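Local coordinates for protein dihydropyrimidinase (PDB 3SFW) that probably catalyses the zinc-dependent, reversible hydrolytic opening of the dihydropyrimidine ring, at residues E219-A224 against L235-V240; R223-T228 against R247-A252; Q181-N186 against Y210-E215; D188-L193 against P214-E219. All coordinates share one frame; numbering follows the deposited sequence.

Contact 1. Residues E219-A224 against L235-V240; sequences EATGRA and LYVVHV. With ZN (zinc ion), chain D.
Leu235 reaches from its strand onto helix 214-230 at Ala224. Its CG stands anti to the backbone N (chi1 179°), and the CD2 branch comes up against the helix, 3.9 Å from the methyl CB of Ala224 and about as near to that residue's carbonyl carbon. The leucine therefore meets backbone as well as side chain. Two residues along the strand, Val237 points the same way and sets CG1 beside Thr221, where the closest atom is OG1 at 4.2 Å. That hydroxyl is engaged within its own helix, hydrogen-bonded to the carbonyl O of Glu217, so toward the valine it is only a packing surface.

Polar groups look elsewhere. Arg223 grips Glu219 side-on, NH1 to OE1 at 2.8 Å and NE to OE2 at 2.9 Å. Both bonds are nearly straight and use the syn lone pairs, with the carboxylate at the edge of the guanidinium, close to its plane. Asp163 takes the remaining NH2, and Arg223 and Glu219 of a second subunit pack alongside. Beyond the strand, His239 binds zinc through NE2 at 2.2 Å, its ring backed on one face by CG2 of Val238, 3.4 Å above the plane; His183 and the carboxylated Lys150 bind the same metal.

This is helix-on-strand packing of a TIM-barrel amidohydrolase. Strand 234-237 runs between the parallel strands 180-182 and 258-263; helix 214-230 leads into it and covers it from outside, with Val182 touching both Ala224 and Leu235 and helix 243-254 packing beside Thr221.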
loop_
_atom_site.group_PDB
_atom_site.type_symbol
_atom_site.label_atom_id
_atom_site.label_comp_id
_atom_site.label_asym_id
_atom_site.label_seq_id
_atom_site.Cartn_x
_atom_site.Cartn_y
_atom_site.Cartn_z
ATOM N N GLU A 219 -3.298 -14.975 -2.341
ATOM C CA GLU A 219 -3.514 -15.352 -0.935
ATOM C C GLU A 219 -2.417 -16.294 -0.405
ATOM O O GLU A 219 -1.806 -16.043 0.636
ATOM C CB GLU A 219 -4.880 -16.021 -0.744
ATOM C CG GLU A 219 -5.200 -16.335 0.753
ATOM C CD GLU A 219 -4.469 -17.561 1.266
ATOM O OE1 GLU A 219 -4.400 -18.593 0.544
ATOM O OE2 GLU A 219 -3.878 -17.442 2.383
ATOM N N ALA A 220 -2.103 -17.314 -1.176
ATOM C CA ALA A 220 -1.104 -18.291 -0.701
ATOM C C ALA A 220 0.280 -17.655 -0.672
ATOM O O ALA A 220 1.112 -17.992 0.179
ATOM C CB ALA A 220 -1.123 -19.543 -1.593
ATOM N N THR A 221 0.554 -16.771 -1.643
ATOM C CA THR A 221 1.839 -16.027 -1.608
ATOM C C THR A 221 1.912 -15.243 -0.306
ATOM O O THR A 221 2.941 -15.257 0.396
ATOM C CB THR A 221 1.957 -15.074 -2.850
ATOM O OG1 THR A 221 1.915 -15.886 -4.032
ATOM C CG2 THR A 221 3.262 -14.306 -2.786
ATOM N N GLY A 222 0.861 -14.480 0.000
ATOM C CA GLY A 222 0.882 -13.691 1.244
ATOM C C GLY A 222 1.021 -14.546 2.508
ATOM O O GLY A 222 1.647 -14.122 3.487
ATOM N N ARG A 223 0.354 -15.697 2.499
ATOM C CA ARG A 223 0.413 -16.621 3.641
ATOM C C ARG A 223 1.834 -17.147 3.798
ATOM O O ARG A 223 2.379 -17.162 4.918
ATOM C CB ARG A 223 -0.574 -17.770 3.451
ATOM C CG ARG A 223 -0.490 -18.847 4.563
ATOM C CD ARG A 223 -1.862 -19.545 4.696
ATOM N NE ARG A 223 -2.502 -19.750 3.385
ATOM C CZ ARG A 223 -2.427 -20.856 2.654
ATOM N NH1 ARG A 223 -2.956 -20.875 1.433
ATOM N NH2 ARG A 223 -1.899 -21.975 3.184
ATOM N N ALA A 224 2.455 -17.556 2.692
ATOM C CA ALA A 224 3.831 -18.079 2.813
ATOM C C ALA A 224 4.766 -16.956 3.308
ATOM O O ALA A 224 5.664 -17.189 4.142
ATOM C CB ALA A 224 4.290 -18.623 1.473
ATOM N N LEU A 235 12.496 -17.172 1.879
ATOM C CA LEU A 235 11.428 -17.770 1.084
ATOM C C LEU A 235 11.708 -17.485 -0.369
ATOM O O LEU A 235 12.139 -16.379 -0.713
ATOM C CB LEU A 235 10.065 -17.115 1.441
ATOM C CG LEU A 235 8.855 -17.660 0.633
ATOM C CD1 LEU A 235 8.502 -19.100 1.182
ATOM C CD2 LEU A 235 7.652 -16.741 0.875
ATOM N N TYR A 236 11.453 -18.473 -1.220
ATOM C CA TYR A 236 11.551 -18.298 -2.666
ATOM C C TYR A 236 10.232 -18.745 -3.295
ATOM O O TYR A 236 9.842 -19.868 -3.181
ATOM C CB TYR A 236 12.729 -19.123 -3.182
ATOM C CG TYR A 236 12.962 -19.082 -4.679
ATOM C CD1 TYR A 236 12.200 -19.881 -5.547
ATOM C CD2 TYR A 236 14.081 -18.405 -5.202
ATOM C CE1 TYR A 236 12.509 -19.959 -6.927
ATOM C CE2 TYR A 236 14.382 -18.433 -6.565
ATOM C CZ TYR A 236 13.594 -19.196 -7.421
ATOM O OH TYR A 236 13.989 -19.367 -8.733
ATOM N N VAL A 237 9.502 -17.803 -3.857
ATOM C CA VAL A 237 8.203 -18.095 -4.432
ATOM C C VAL A 237 8.407 -18.504 -5.886
ATOM O O VAL A 237 8.832 -17.681 -6.716
ATOM C CB VAL A 237 7.262 -16.857 -4.381
ATOM C CG1 VAL A 237 5.825 -17.275 -4.878
ATOM C CG2 VAL A 237 7.207 -16.258 -2.941
ATOM N N VAL A 238 8.071 -19.756 -6.239
ATOM C CA VAL A 238 8.346 -20.215 -7.617
ATOM C C VAL A 238 7.179 -19.736 -8.509
ATOM O O VAL A 238 6.118 -19.369 -8.002
ATOM C CB VAL A 238 8.456 -21.774 -7.755
ATOM C CG1 VAL A 238 9.524 -22.342 -6.782
ATOM C CG2 VAL A 238 7.097 -22.451 -7.461
ATOM N N HIS A 239 7.443 -19.679 -9.812
ATOM C CA HIS A 239 6.442 -19.274 -10.817
ATOM C C HIS A 239 5.436 -18.241 -10.305
ATOM O O HIS A 239 4.238 -18.501 -10.309
ATOM C CB HIS A 239 5.718 -20.497 -11.493
ATOM C CG HIS A 239 5.150 -21.532 -10.542
ATOM N ND1 HIS A 239 4.345 -21.211 -9.461
ATOM C CD2 HIS A 239 5.168 -22.893 -10.610
ATOM C CE1 HIS A 239 3.948 -22.336 -8.865
ATOM N NE2 HIS A 239 4.422 -23.362 -9.561
ATOM N N VAL A 240 5.914 -17.024 -10.031
ATOM C CA VAL A 240 5.002 -15.885 -9.773
ATOM C C VAL A 240 4.338 -15.490 -11.125
ATOM O O VAL A 240 5.046 -15.278 -12.122
ATOM C CB VAL A 240 5.800 -14.680 -9.172
ATOM C CG1 VAL A 240 4.888 -13.430 -9.009
ATOM C CG2 VAL A 240 6.382 -15.073 -7.823
HETATM ZN ZN ZN D . 4.406 -25.528 -9.243
HETATM O O HOH W 1 4.104 -27.608 -9.333
HETATM O O HOH W 2 3.038 -25.966 -10.960
#

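Contact 2. Residues R223-T228 against R247-A252; sequences RAIALT and RRIAEA. With ACT (acetate ion), chain C.
Ile225 carries the apolar part of the contact, spreading two branches over the neighbouring helix. CG2 meets the methyl CB of Ala252 at 3.7 Å. CG1 lies beside the backbone N (chi1 -79°), and from it CD1 extends to the turn at Arg248 and Ile249, 4.1 Å from Ile249 CG1. The same methyl also rests on backbone, 3.7 Å from Arg248 O. Helices 214-230 and 243-254 run nearly parallel here, at 18° with local axes 10.5 Å apart, as consecutive outer helices of a TIM barrel do; Val259 of the next strand touches Ile225, Ile249 and Ala252.

Between segments 223-228 and 247-252 there are no hydrogen bonds. Thr228 OG1 turns back on Ala224 O at 2.9 Å, from above the carbonyl plane, while Thr228 N reaches the same oxygen from the opposite face; one carbonyl thus serves two donors.

Of its side chain, Arg248 brings CB to Ile225, while NE pairs with Asp244. Arg247 NH2 turns to an acetate, probably from the crystallisation liquor, whose exact placement is doubtful.

The side chains that meet are aliphatic, and Ile225 CD1 also rests on the backbone of Arg248, so these two segments are joined by shape and burial, without a salt bridge or directional bond between them.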
loop_
_atom_site.group_PDB
_atom_site.type_symbol
_atom_site.label_atom_id
_atom_site.label_comp_id
_atom_site.label_asym_id
_atom_site.label_seq_id
_atom_site.Cartn_x
_atom_site.Cartn_y
_atom_site.Cartn_z
ATOM N N ARG A 223 0.354 -15.697 2.499
ATOM C CA ARG A 223 0.413 -16.621 3.641
ATOM C C ARG A 223 1.834 -17.147 3.798
ATOM O O ARG A 223 2.379 -17.162 4.918
ATOM C CB ARG A 223 -0.574 -17.770 3.451
ATOM C CG ARG A 223 -0.490 -18.847 4.563
ATOM C CD ARG A 223 -1.862 -19.545 4.696
ATOM N NE ARG A 223 -2.502 -19.750 3.385
ATOM C CZ ARG A 223 -2.427 -20.856 2.654
ATOM N NH1 ARG A 223 -2.956 -20.875 1.433
ATOM N NH2 ARG A 223 -1.899 -21.975 3.184
ATOM N N ALA A 224 2.455 -17.556 2.692
ATOM C CA ALA A 224 3.831 -18.079 2.813
ATOM C C ALA A 224 4.766 -16.956 3.308
ATOM O O ALA A 224 5.664 -17.189 4.142
ATOM C CB ALA A 224 4.290 -18.623 1.473
ATOM N N ILE A 225 4.503 -15.725 2.871
ATOM C CA ILE A 225 5.339 -14.597 3.267
ATOM C C ILE A 225 5.182 -14.297 4.770
ATOM O O ILE A 225 6.171 -14.130 5.473
ATOM C CB ILE A 225 4.972 -13.329 2.452
ATOM C CG1 ILE A 225 5.621 -13.423 1.081
ATOM C CG2 ILE A 225 5.368 -12.053 3.240
ATOM C CD1 ILE A 225 5.060 -12.426 0.070
ATOM N N ALA A 226 3.957 -14.344 5.276
ATOM C CA ALA A 226 3.721 -14.078 6.691
ATOM C C ALA A 226 4.401 -15.131 7.577
ATOM O O ALA A 226 5.014 -14.800 8.613
ATOM C CB ALA A 226 2.196 -14.074 6.989
ATOM N N LEU A 227 4.303 -16.389 7.175
ATOM C CA LEU A 227 4.885 -17.470 7.970
ATOM C C LEU A 227 6.405 -17.372 7.905
ATOM O O LEU A 227 7.089 -17.607 8.899
ATOM C CB LEU A 227 4.428 -18.832 7.390
ATOM C CG LEU A 227 3.197 -19.455 8.083
ATOM C CD1 LEU A 227 2.024 -18.464 8.166
ATOM C CD2 LEU A 227 2.804 -20.710 7.334
ATOM N N THR A 228 6.937 -16.947 6.765
ATOM C CA THR A 228 8.378 -16.694 6.654
ATOM C C THR A 228 8.836 -15.578 7.610
ATOM O O THR A 228 9.822 -15.749 8.295
ATOM C CB THR A 228 8.816 -16.333 5.196
ATOM O OG1 THR A 228 8.502 -17.438 4.348
ATOM C CG2 THR A 228 10.305 -16.070 5.128
ATOM N N ARG A 247 2.731 -7.755 -6.078
ATOM C CA ARG A 247 2.518 -6.688 -5.076
ATOM C C ARG A 247 2.886 -7.152 -3.662
ATOM O O ARG A 247 3.436 -6.390 -2.881
ATOM C CB ARG A 247 1.024 -6.235 -5.075
ATOM C CG ARG A 247 0.658 -5.560 -6.372
ATOM C CD ARG A 247 -0.869 -5.507 -6.567
ATOM N NE ARG A 247 -1.187 -5.080 -7.921
ATOM C CZ ARG A 247 -2.382 -5.242 -8.486
ATOM N NH1 ARG A 247 -3.353 -5.831 -7.800
ATOM N NH2 ARG A 247 -2.601 -4.834 -9.729
ATOM N N ARG A 248 2.511 -8.382 -3.319
ATOM C CA ARG A 248 2.772 -8.930 -1.987
ATOM C C ARG A 248 4.275 -9.150 -1.757
ATOM O O ARG A 248 4.813 -8.856 -0.669
ATOM C CB ARG A 248 2.018 -10.227 -1.782
ATOM C CG ARG A 248 0.493 -10.011 -1.549
ATOM C CD ARG A 248 -0.207 -11.268 -1.793
ATOM N NE ARG A 248 -1.685 -11.145 -1.750
ATOM C CZ ARG A 248 -2.441 -11.296 -0.652
ATOM N NH1 ARG A 248 -1.897 -11.383 0.565
ATOM N NH2 ARG A 248 -3.751 -11.460 -0.794
ATOM N N ILE A 249 4.953 -9.615 -2.791
ATOM C CA ILE A 249 6.412 -9.846 -2.710
ATOM C C ILE A 249 7.102 -8.496 -2.582
ATOM O O ILE A 249 7.998 -8.314 -1.741
ATOM C CB ILE A 249 6.935 -10.637 -3.927
ATOM C CG1 ILE A 249 6.475 -12.093 -3.802
ATOM C CG2 ILE A 249 8.503 -10.646 -3.980
ATOM C CD1 ILE A 249 6.579 -12.899 -5.137
ATOM N N ALA A 250 6.646 -7.517 -3.379
ATOM C CA ALA A 250 7.249 -6.159 -3.256
ATOM C C ALA A 250 7.056 -5.541 -1.879
ATOM O O ALA A 250 8.013 -4.942 -1.330
ATOM C CB ALA A 250 6.726 -5.214 -4.358
ATOM N N GLU A 251 5.860 -5.681 -1.307
ATOM C CA GLU A 251 5.623 -5.175 0.075
ATOM C C GLU A 251 6.509 -5.877 1.091
ATOM O O GLU A 251 7.069 -5.216 1.988
ATOM C CB GLU A 251 4.191 -5.446 0.563
ATOM C CG GLU A 251 3.070 -4.995 -0.254
ATOM C CD GLU A 251 1.761 -5.666 0.227
ATOM O OE1 GLU A 251 1.687 -6.025 1.466
ATOM O OE2 GLU A 251 0.850 -5.842 -0.642
ATOM N N ALA A 252 6.627 -7.217 0.981
ATOM C CA ALA A 252 7.485 -7.981 1.902
ATOM C C ALA A 252 8.949 -7.506 1.796
ATOM O O ALA A 252 9.615 -7.286 2.814
ATOM C CB ALA A 252 7.418 -9.487 1.586
HETATM C C ACT C . 0.731 -3.425 -10.636
HETATM O O ACT C . -0.364 -3.496 -11.245
HETATM O OXT ACT C . 1.667 -2.643 -11.068
HETATM C CH3 ACT C . 0.902 -4.262 -9.469
#

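Contact 3. Residues Q181-N186 against Y210-E215; sequences QVHAEN and YTRPPE. With ZN (zinc ion), chain D.
The guanidinium of Arg212 presents its edge to the carboxylate of Glu185, the two planes turned 40° apart, while Glu185 OE1 also lies at the edge of the His183 ring, near its plane. At another part of that ring's edge is water 2, a zinc ligand; the rings of His239 and Tyr155 meet the imidazole as well. The site belongs to the binuclear zinc centre at the mouth of an amidohydrolase TIM barrel, and His183 binds one zinc through ND1 at 2.2 Å.

The grip on Glu185 is side-on: Arg212 NH2 donates to OE1 at 2.8 Å and NE to OE2 at 3.0 Å, both on the syn side of the carboxylate. His183 NE2 gives OE1 a shorter bond, 2.6 Å, on its anti side; the two donors reach OE1 from opposite faces of its plane. A bend at chi3 (79°) lets the arginine lay its NE–NH2 side along the acid. Glu185 is thus a second-shell residue whose bond to NE2 is likely to restrain the rotation of the ring about CB-CG. With an alanine here, Arg212 would probably lose its countercharge and the zinc-bound imidazole be freer to turn. Water 3 lies between the acid and the loop, 2.7 Å from Glu185 OE2 and 3.0 Å from Arg212 O.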
loop_
_atom_site.group_PDB
_atom_site.type_symbol
_atom_site.label_atom_id
_atom_site.label_comp_id
_atom_site.label_asym_id
_atom_site.label_seq_id
_atom_site.Cartn_x
_atom_site.Cartn_y
_atom_site.Cartn_z
ATOM N N GLN A 181 11.168 -23.024 -0.830
ATOM C CA GLN A 181 10.438 -22.685 -2.039
ATOM C C GLN A 181 8.968 -22.993 -1.809
ATOM O O GLN A 181 8.658 -24.033 -1.233
ATOM C CB GLN A 181 10.911 -23.563 -3.149
ATOM C CG GLN A 181 12.338 -23.253 -3.596
ATOM C CD GLN A 181 12.881 -24.384 -4.416
ATOM O OE1 GLN A 181 13.106 -24.253 -5.647
ATOM N NE2 GLN A 181 13.061 -25.482 -3.791
ATOM N N VAL A 182 8.068 -22.138 -2.302
ATOM C CA VAL A 182 6.664 -22.530 -2.321
ATOM C C VAL A 182 6.065 -22.493 -3.713
ATOM O O VAL A 182 6.236 -21.521 -4.416
ATOM C CB VAL A 182 5.835 -21.629 -1.377
ATOM C CG1 VAL A 182 4.413 -21.693 -1.693
ATOM C CG2 VAL A 182 6.113 -21.998 0.088
ATOM N N HIS A 183 5.179 -23.459 -3.991
ATOM C CA HIS A 183 4.149 -23.337 -5.032
ATOM C C HIS A 183 2.935 -22.708 -4.336
ATOM O O HIS A 183 2.265 -23.380 -3.534
ATOM C CB HIS A 183 3.751 -24.745 -5.600
ATOM C CG HIS A 183 2.606 -24.688 -6.577
ATOM N ND1 HIS A 183 2.723 -25.056 -7.908
ATOM C CD2 HIS A 183 1.327 -24.253 -6.412
ATOM C CE1 HIS A 183 1.550 -24.885 -8.504
ATOM N NE2 HIS A 183 0.695 -24.381 -7.627
ATOM N N ALA A 184 2.670 -21.426 -4.622
ATOM C CA ALA A 184 1.708 -20.665 -3.795
ATOM C C ALA A 184 0.387 -20.484 -4.555
ATOM O O ALA A 184 0.144 -19.430 -5.163
ATOM C CB ALA A 184 2.301 -19.267 -3.392
ATOM N N GLU A 185 -0.507 -21.456 -4.423
ATOM C CA GLU A 185 -1.953 -21.220 -4.722
ATOM C C GLU A 185 -2.707 -21.853 -3.570
ATOM O O GLU A 185 -2.285 -22.929 -3.070
ATOM C CB GLU A 185 -2.409 -21.936 -6.003
ATOM C CG GLU A 185 -1.694 -21.500 -7.305
ATOM C CD GLU A 185 -2.114 -22.373 -8.459
ATOM O OE1 GLU A 185 -1.665 -23.566 -8.513
ATOM O OE2 GLU A 185 -2.986 -21.896 -9.242
ATOM N N ASN A 186 -3.880 -21.297 -3.247
ATOM C CA ASN A 186 -4.651 -21.923 -2.158
ATOM C C ASN A 186 -5.305 -23.215 -2.645
ATOM O O ASN A 186 -6.272 -23.195 -3.430
ATOM C CB ASN A 186 -5.681 -20.946 -1.574
ATOM C CG ASN A 186 -6.335 -21.508 -0.336
ATOM O OD1 ASN A 186 -6.979 -22.559 -0.391
ATOM N ND2 ASN A 186 -6.177 -20.828 0.775
ATOM N N TYR A 210 -10.067 -20.763 -15.018
ATOM C CA TYR A 210 -11.129 -20.134 -14.272
ATOM C C TYR A 210 -11.260 -20.638 -12.856
ATOM O O TYR A 210 -11.777 -19.926 -11.998
ATOM C CB TYR A 210 -12.459 -20.286 -14.988
ATOM C CG TYR A 210 -12.524 -19.585 -16.327
ATOM C CD1 TYR A 210 -13.499 -19.953 -17.269
ATOM C CD2 TYR A 210 -11.670 -18.532 -16.638
ATOM C CE1 TYR A 210 -13.607 -19.279 -18.503
ATOM C CE2 TYR A 210 -11.748 -17.874 -17.884
ATOM C CZ TYR A 210 -12.763 -18.227 -18.787
ATOM O OH TYR A 210 -12.834 -17.603 -20.035
ATOM N N THR A 211 -10.808 -21.871 -12.602
ATOM C CA THR A 211 -10.952 -22.478 -11.293
ATOM C C THR A 211 -9.703 -22.216 -10.400
ATOM O O THR A 211 -9.630 -22.704 -9.259
ATOM C CB THR A 211 -11.131 -24.022 -11.398
ATOM O OG1 THR A 211 -10.082 -24.593 -12.202
ATOM C CG2 THR A 211 -12.506 -24.387 -12.056
ATOM N N ARG A 212 -8.725 -21.502 -10.955
ATOM C CA ARG A 212 -7.556 -21.050 -10.146
ATOM C C ARG A 212 -7.322 -19.545 -10.239
ATOM O O ARG A 212 -6.290 -19.114 -10.778
ATOM C CB ARG A 212 -6.284 -21.776 -10.607
ATOM C CG ARG A 212 -6.531 -23.230 -10.998
ATOM C CD ARG A 212 -5.264 -23.858 -11.598
ATOM N NE ARG A 212 -4.287 -24.257 -10.577
ATOM C CZ ARG A 212 -4.235 -25.473 -10.006
ATOM N NH1 ARG A 212 -5.109 -26.439 -10.361
ATOM N NH2 ARG A 212 -3.255 -25.773 -9.142
ATOM N N PRO A 213 -8.246 -18.720 -9.696
ATOM C CA PRO A 213 -8.126 -17.279 -9.956
ATOM C C PRO A 213 -6.891 -16.667 -9.315
ATOM O O PRO A 213 -6.334 -17.237 -8.354
ATOM C CB PRO A 213 -9.379 -16.682 -9.305
ATOM C CG PRO A 213 -10.265 -17.834 -8.951
ATOM C CD PRO A 213 -9.372 -19.024 -8.792
ATOM N N PRO A 214 -6.447 -15.520 -9.832
ATOM C CA PRO A 214 -5.177 -14.956 -9.319
ATOM C C PRO A 214 -5.217 -14.633 -7.841
ATOM O O PRO A 214 -4.186 -14.639 -7.175
ATOM C CB PRO A 214 -4.976 -13.676 -10.160
ATOM C CG PRO A 214 -6.237 -13.508 -10.951
ATOM C CD PRO A 214 -6.961 -14.802 -11.012
ATOM N N GLU A 215 -6.402 -14.276 -7.329
ATOM C CA GLU A 215 -6.548 -14.016 -5.911
ATOM C C GLU A 215 -6.113 -15.208 -5.055
ATOM O O GLU A 215 -5.653 -14.999 -3.946
ATOM C CB GLU A 215 -7.987 -13.616 -5.592
ATOM C CG GLU A 215 -8.379 -12.235 -6.219
ATOM C CD GLU A 215 -8.798 -12.232 -7.731
ATOM O OE1 GLU A 215 -8.919 -13.286 -8.408
ATOM O OE2 GLU A 215 -9.008 -11.110 -8.248
HETATM ZN ZN ZN D . 4.406 -25.528 -9.243
HETATM O O HOH W 3 -3.970 -19.370 -8.919
HETATM O O HOH W 1 4.104 -27.608 -9.333
HETATM O O HOH W 2 3.038 -25.966 -10.960
#

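Contact 4. Residues D188-L193 against P214-E219; sequences DVLDYL and PEAEGE
Two torsions bring Leu190 down on Ala216: chi1 at -88° and chi2 at 43° swing the end of the side chain toward the other helix, although its CB leaves the backbone at a slant. CD1 of Leu190 ends 3.6 Å from the methyl CB of Ala216. Val189, with CG1 anti to the backbone N (chi1 166°), puts that branch on the same methyl more loosely, at 4.3 Å. The single CB of Ala216, pointing toward helix 187-199, is thus approached by a branch from each of two successive residues. Being so small, it lets the backbones come close: Val189 CA and Ala216 CA are 7.0 Å apart.

In the TIM barrel, helix 187-199 follows strand 180-182 and its zinc-binding loop, and helix 214-230 is the outer helix that returns the chain to the next strand. Asn186 stands at the N-cap before helix 187-199, with OD1 accepting from Val189 N, and its backbone is hydrogen-bonded to Ala216, tying the start of one helix to the first turn of the other. Leu227 of a second subunit packs on Val189. The other methyl of Leu190, CD2, packs against the guanidinium of Arg212 in the loop before helix 214-230.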
loop_
_atom_site.group_PDB
_atom_site.type_symbol
_atom_site.label_atom_id
_atom_site.label_comp_id
_atom_site.label_asym_id
_atom_site.label_seq_id
_atom_site.Cartn_x
_atom_site.Cartn_y
_atom_site.Cartn_z
ATOM N N ASP A 188 -7.170 -25.401 -1.230
ATOM C CA ASP A 188 -8.568 -25.696 -0.817
ATOM C C ASP A 188 -9.575 -24.924 -1.638
ATOM O O ASP A 188 -10.638 -25.462 -2.038
ATOM C CB ASP A 188 -8.761 -25.413 0.656
ATOM C CG ASP A 188 -8.023 -26.430 1.537
ATOM O OD1 ASP A 188 -8.170 -27.655 1.301
ATOM O OD2 ASP A 188 -7.291 -26.018 2.432
ATOM N N VAL A 189 -9.255 -23.672 -1.915
ATOM C CA VAL A 189 -10.099 -22.861 -2.805
ATOM C C VAL A 189 -10.140 -23.539 -4.159
ATOM O O VAL A 189 -11.206 -23.699 -4.739
ATOM C CB VAL A 189 -9.508 -21.409 -2.992
ATOM C CG1 VAL A 189 -10.204 -20.692 -4.217
ATOM C CG2 VAL A 189 -9.683 -20.613 -1.731
ATOM N N LEU A 190 -8.971 -23.943 -4.673
ATOM C CA LEU A 190 -8.915 -24.579 -6.003
ATOM C C LEU A 190 -9.709 -25.907 -6.052
ATOM O O LEU A 190 -10.444 -26.183 -7.029
ATOM C CB LEU A 190 -7.448 -24.848 -6.400
ATOM C CG LEU A 190 -6.783 -23.665 -7.130
ATOM C CD1 LEU A 190 -7.130 -22.298 -6.479
ATOM C CD2 LEU A 190 -5.269 -23.887 -7.182
ATOM N N ASP A 191 -9.548 -26.727 -5.019
ATOM C CA ASP A 191 -10.260 -28.037 -4.982
ATOM C C ASP A 191 -11.782 -27.835 -5.078
ATOM O O ASP A 191 -12.457 -28.531 -5.869
ATOM C CB ASP A 191 -9.918 -28.828 -3.700
ATOM C CG ASP A 191 -10.494 -30.255 -3.712
ATOM O OD1 ASP A 191 -11.436 -30.538 -2.932
ATOM O OD2 ASP A 191 -9.952 -31.104 -4.446
ATOM N N TYR A 192 -12.289 -26.802 -4.389
ATOM C CA TYR A 192 -13.746 -26.543 -4.361
ATOM C C TYR A 192 -14.184 -26.025 -5.706
ATOM O O TYR A 192 -15.128 -26.565 -6.300
ATOM C CB TYR A 192 -14.125 -25.508 -3.298
ATOM C CG TYR A 192 -15.619 -25.254 -3.313
ATOM C CD1 TYR A 192 -16.492 -26.151 -2.704
ATOM C CD2 TYR A 192 -16.150 -24.247 -4.116
ATOM C CE1 TYR A 192 -17.884 -25.956 -2.775
ATOM C CE2 TYR A 192 -17.526 -24.064 -4.235
ATOM C CZ TYR A 192 -18.379 -24.899 -3.538
ATOM O OH TYR A 192 -19.739 -24.707 -3.685
ATOM N N LEU A 193 -13.432 -25.058 -6.253
ATOM C CA LEU A 193 -13.801 -24.507 -7.577
ATOM C C LEU A 193 -13.782 -25.531 -8.697
ATOM O O LEU A 193 -14.643 -25.504 -9.575
ATOM C CB LEU A 193 -12.955 -23.285 -7.942
ATOM C CG LEU A 193 -13.108 -22.062 -7.005
ATOM C CD1 LEU A 193 -12.104 -20.941 -7.449
ATOM C CD2 LEU A 193 -14.566 -21.493 -6.947
ATOM N N PRO A 214 -6.447 -15.520 -9.832
ATOM C CA PRO A 214 -5.177 -14.956 -9.319
ATOM C C PRO A 214 -5.217 -14.633 -7.841
ATOM O O PRO A 214 -4.186 -14.639 -7.175
ATOM C CB PRO A 214 -4.976 -13.676 -10.160
ATOM C CG PRO A 214 -6.237 -13.508 -10.951
ATOM C CD PRO A 214 -6.961 -14.802 -11.012
ATOM N N GLU A 215 -6.402 -14.276 -7.329
ATOM C CA GLU A 215 -6.548 -14.016 -5.911
ATOM C C GLU A 215 -6.113 -15.208 -5.055
ATOM O O GLU A 215 -5.653 -14.999 -3.946
ATOM C CB GLU A 215 -7.987 -13.616 -5.592
ATOM C CG GLU A 215 -8.379 -12.235 -6.219
ATOM C CD GLU A 215 -8.798 -12.232 -7.731
ATOM O OE1 GLU A 215 -8.919 -13.286 -8.408
ATOM O OE2 GLU A 215 -9.008 -11.110 -8.248
ATOM N N ALA A 216 -6.263 -16.425 -5.578
ATOM C CA ALA A 216 -5.881 -17.657 -4.848
ATOM C C ALA A 216 -4.341 -17.786 -4.764
ATOM O O ALA A 216 -3.795 -18.340 -3.794
ATOM C CB ALA A 216 -6.482 -18.901 -5.558
ATOM N N GLU A 217 -3.673 -17.347 -5.835
ATOM C CA GLU A 217 -2.211 -17.314 -5.857
ATOM C C GLU A 217 -1.759 -16.188 -4.960
ATOM O O GLU A 217 -0.831 -16.341 -4.151
ATOM C CB GLU A 217 -1.681 -17.126 -7.275
ATOM C CG GLU A 217 -0.170 -16.900 -7.280
ATOM C CD GLU A 217 0.412 -16.692 -8.670
ATOM O OE1 GLU A 217 -0.152 -17.163 -9.680
ATOM O OE2 GLU A 217 1.498 -16.129 -8.745
ATOM N N GLY A 218 -2.421 -15.040 -5.047
ATOM C CA GLY A 218 -2.059 -13.929 -4.151
ATOM C C GLY A 218 -2.174 -14.359 -2.680
ATOM O O GLY A 218 -1.315 -14.020 -1.835
ATOM N N GLU A 219 -3.298 -14.975 -2.341
ATOM C CA GLU A 219 -3.514 -15.352 -0.935
ATOM C C GLU A 219 -2.417 -16.294 -0.405
ATOM O O GLU A 219 -1.806 -16.043 0.636
ATOM C CB GLU A 219 -4.880 -16.021 -0.744
ATOM C CG GLU A 219 -5.200 -16.335 0.753
ATOM C CD GLU A 219 -4.469 -17.561 1.266
ATOM O OE1 GLU A 219 -4.400 -18.593 0.544
ATOM O OE2 GLU A 219 -3.878 -17.442 2.383
#

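How the contacts relate
All four contacts are buried and gather round helix 214-230, taken in order along the chain: contact 3 uses the loop leading into it, contact 4 its first turns, contact 1 its middle, and contact 2 lies farther on. Chemistry follows position. Contacts 1 and 3 reach the barrel strands 234-237 and 180-182, neighbours in one parallel sheet, and each brings a histidine to the same zinc. Only contact 3 is joined across its segments by charge; contact 1 is apolar there and keeps its salt bridge within the helix. Contacts 2 and 4 lie farther from the chain's centre, helix on helix, and depend on aliphatic groups meeting alanine methyls. A second subunit reaches every one of them.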